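Local coordinates for protein cellulase, glycosyl hydrolase family 5, TPS linker, domain X (Spirochaeta thermophila, PDB 5E9P) that binds cellulose and xylan as a type A carbohydrate-binding module with a jelly-roll fold, probably anchoring its parent enzyme to the polysaccharide, at residues Asp24-Asp29 with Trp70-Lys75. Sequence-based numbering, arbitrary orientation.
Sequences DQFSTD and WYIHYK
Phe-26 lies flat on the indole of Trp-70 in an offset stack, the phenyl and five-membered rings 3.9 Å apart between centroids and their planes only 11° from parallel. The overlap is reciprocal: Phe-26 CB sits over the six-membered ring, 3.3 Å from its centroid, while Trp-70 CB lies over the phenyl face. Both CG atoms are anti to their own carbonyl carbons (chi1 -87° for Phe-26, -72° for Trp-70), which directs the two rings into the contact. At the far rim of the indole, Thr-28 CG2 meets CH2 of Trp-70 at 3.7 Å, near the ring plane, and the carbonyl oxygen of Asp-24 approaches CZ3. In this jelly roll, the stack fastens the loop after strand 17-23 over one end of strand 70-76, toward the interior between the sheets, where Ile-85 of strand 82-85 also touches Phe-26. Ile-72 CD1 extends the apolar surface, 4.1 Å from Phe-26 CE1. The indole's rotation is fixed by a hydrogen bond from NE1 to the carbonyl of Ile-62. A leucine in place of Trp-70 would probably leave the phenyl face without its flat partner and the Ile-62 carbonyl without this donor. Phe-26 N, buried here, has no hydrogen-bonding partner.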
# COMPACT_ATOMS: atom_id res chain seq x y z
N ASP A 24 2.80 -6.47 -8.23
CA ASP A 24 4.01 -7.21 -8.08
C ASP A 24 5.26 -6.32 -8.25
O ASP A 24 6.36 -6.85 -8.43
CB ASP A 24 4.07 -8.45 -9.01
CG ASP A 24 4.13 -8.03 -10.51
OD1 ASP A 24 4.17 -6.86 -10.82
OD2 ASP A 24 4.09 -8.94 -11.35
N GLN A 25 5.10 -5.01 -8.08
CA GLN A 25 6.14 -4.04 -8.48
C GLN A 25 6.87 -3.41 -7.29
O GLN A 25 7.65 -2.48 -7.51
CB GLN A 25 5.52 -2.97 -9.42
CG GLN A 25 4.92 -3.43 -10.72
CD GLN A 25 4.39 -2.26 -11.61
OE1 GLN A 25 4.57 -1.08 -11.49
NE2 GLN A 25 3.74 -2.70 -12.63
N PHE A 26 6.62 -3.82 -6.05
CA PHE A 26 7.34 -3.20 -4.93
C PHE A 26 8.83 -3.37 -5.06
O PHE A 26 9.36 -4.37 -5.57
CB PHE A 26 6.96 -3.83 -3.58
CG PHE A 26 5.76 -3.24 -2.90
CD1 PHE A 26 4.64 -2.82 -3.57
CD2 PHE A 26 5.73 -3.11 -1.51
CE1 PHE A 26 3.54 -2.27 -2.91
CE2 PHE A 26 4.66 -2.57 -0.86
CZ PHE A 26 3.56 -2.15 -1.56
N SER A 27 9.57 -2.39 -4.51
CA SER A 27 11.02 -2.56 -4.33
C SER A 27 11.30 -3.69 -3.36
O SER A 27 10.68 -3.75 -2.31
CB SER A 27 11.58 -1.27 -3.76
OG SER A 27 12.96 -1.42 -3.48
N THR A 28 12.30 -4.50 -3.73
CA THR A 28 12.78 -5.56 -2.89
C THR A 28 14.24 -5.35 -2.44
O THR A 28 14.88 -6.25 -1.92
CB THR A 28 12.65 -6.91 -3.64
OG1 THR A 28 13.31 -6.79 -4.93
CG2 THR A 28 11.19 -7.24 -3.88
N ASP A 29 14.74 -4.17 -2.70
CA ASP A 29 16.16 -3.81 -2.44
C ASP A 29 16.32 -3.22 -1.08
O ASP A 29 15.86 -2.07 -0.85
CB ASP A 29 16.58 -2.78 -3.48
CG ASP A 29 17.96 -2.20 -3.24
OD1 ASP A 29 18.70 -2.80 -2.42
OD2 ASP A 29 18.29 -1.20 -3.91
N TRP A 70 1.96 -8.07 -3.70
CA TRP A 70 1.63 -7.23 -2.53
C TRP A 70 0.14 -6.87 -2.63
O TRP A 70 -0.30 -6.27 -3.62
CB TRP A 70 2.50 -5.98 -2.49
CG TRP A 70 3.92 -6.26 -2.12
CD1 TRP A 70 4.47 -6.19 -0.87
CD2 TRP A 70 5.00 -6.72 -3.00
NE1 TRP A 70 5.78 -6.53 -0.90
CE2 TRP A 70 6.16 -6.83 -2.19
CE3 TRP A 70 5.11 -6.96 -4.35
CZ2 TRP A 70 7.36 -7.23 -2.71
CZ3 TRP A 70 6.32 -7.35 -4.87
CH2 TRP A 70 7.45 -7.46 -4.04
N TYR A 71 -0.58 -7.26 -1.58
CA TYR A 71 -2.01 -7.06 -1.46
C TYR A 71 -2.21 -5.91 -0.47
O TYR A 71 -1.84 -6.02 0.71
CB TYR A 71 -2.67 -8.34 -0.89
CG TYR A 71 -2.63 -9.46 -1.89
CD1 TYR A 71 -1.53 -10.33 -2.00
CD2 TYR A 71 -3.72 -9.70 -2.73
CE1 TYR A 71 -1.51 -11.36 -2.92
CE2 TYR A 71 -3.69 -10.76 -3.63
CZ TYR A 71 -2.57 -11.56 -3.75
OH TYR A 71 -2.59 -12.60 -4.65
N ILE A 72 -2.80 -4.81 -0.98
CA ILE A 72 -2.96 -3.56 -0.24
C ILE A 72 -4.46 -3.35 -0.03
O ILE A 72 -5.23 -3.24 -0.97
CB ILE A 72 -2.39 -2.41 -1.06
CG1 ILE A 72 -0.92 -2.64 -1.45
CG2 ILE A 72 -2.57 -1.08 -0.34
CD1 ILE A 72 -0.59 -2.14 -2.81
N HIS A 73 -4.85 -3.30 1.27
CA HIS A 73 -6.23 -3.06 1.61
C HIS A 73 -6.31 -1.71 2.31
O HIS A 73 -5.72 -1.52 3.37
CB HIS A 73 -6.72 -4.21 2.51
CG HIS A 73 -8.07 -4.03 3.05
ND1 HIS A 73 -8.44 -4.62 4.22
CD2 HIS A 73 -9.16 -3.35 2.64
CE1 HIS A 73 -9.70 -4.32 4.51
NE2 HIS A 73 -10.18 -3.59 3.53
N TYR A 74 -7.02 -0.79 1.67
CA TYR A 74 -7.15 0.61 2.07
C TYR A 74 -8.56 0.86 2.55
O TYR A 74 -9.55 0.49 1.90
CB TYR A 74 -6.89 1.46 0.82
CG TYR A 74 -7.11 2.95 0.86
CD1 TYR A 74 -8.37 3.53 0.85
CD2 TYR A 74 -6.03 3.83 0.82
CE1 TYR A 74 -8.56 4.87 0.77
CE2 TYR A 74 -6.23 5.20 0.74
CZ TYR A 74 -7.48 5.72 0.71
OH TYR A 74 -7.59 7.11 0.66
N LYS A 75 -8.69 1.61 3.67
CA LYS A 75 -9.98 2.14 4.09
C LYS A 75 -9.81 3.55 4.59
O LYS A 75 -9.00 3.81 5.48
CB LYS A 75 -10.56 1.31 5.25
CG LYS A 75 -10.89 -0.13 5.00
CD LYS A 75 -11.43 -0.92 6.13
CE LYS A 75 -12.83 -0.52 6.49
NZ LYS A 75 -13.30 -1.43 7.64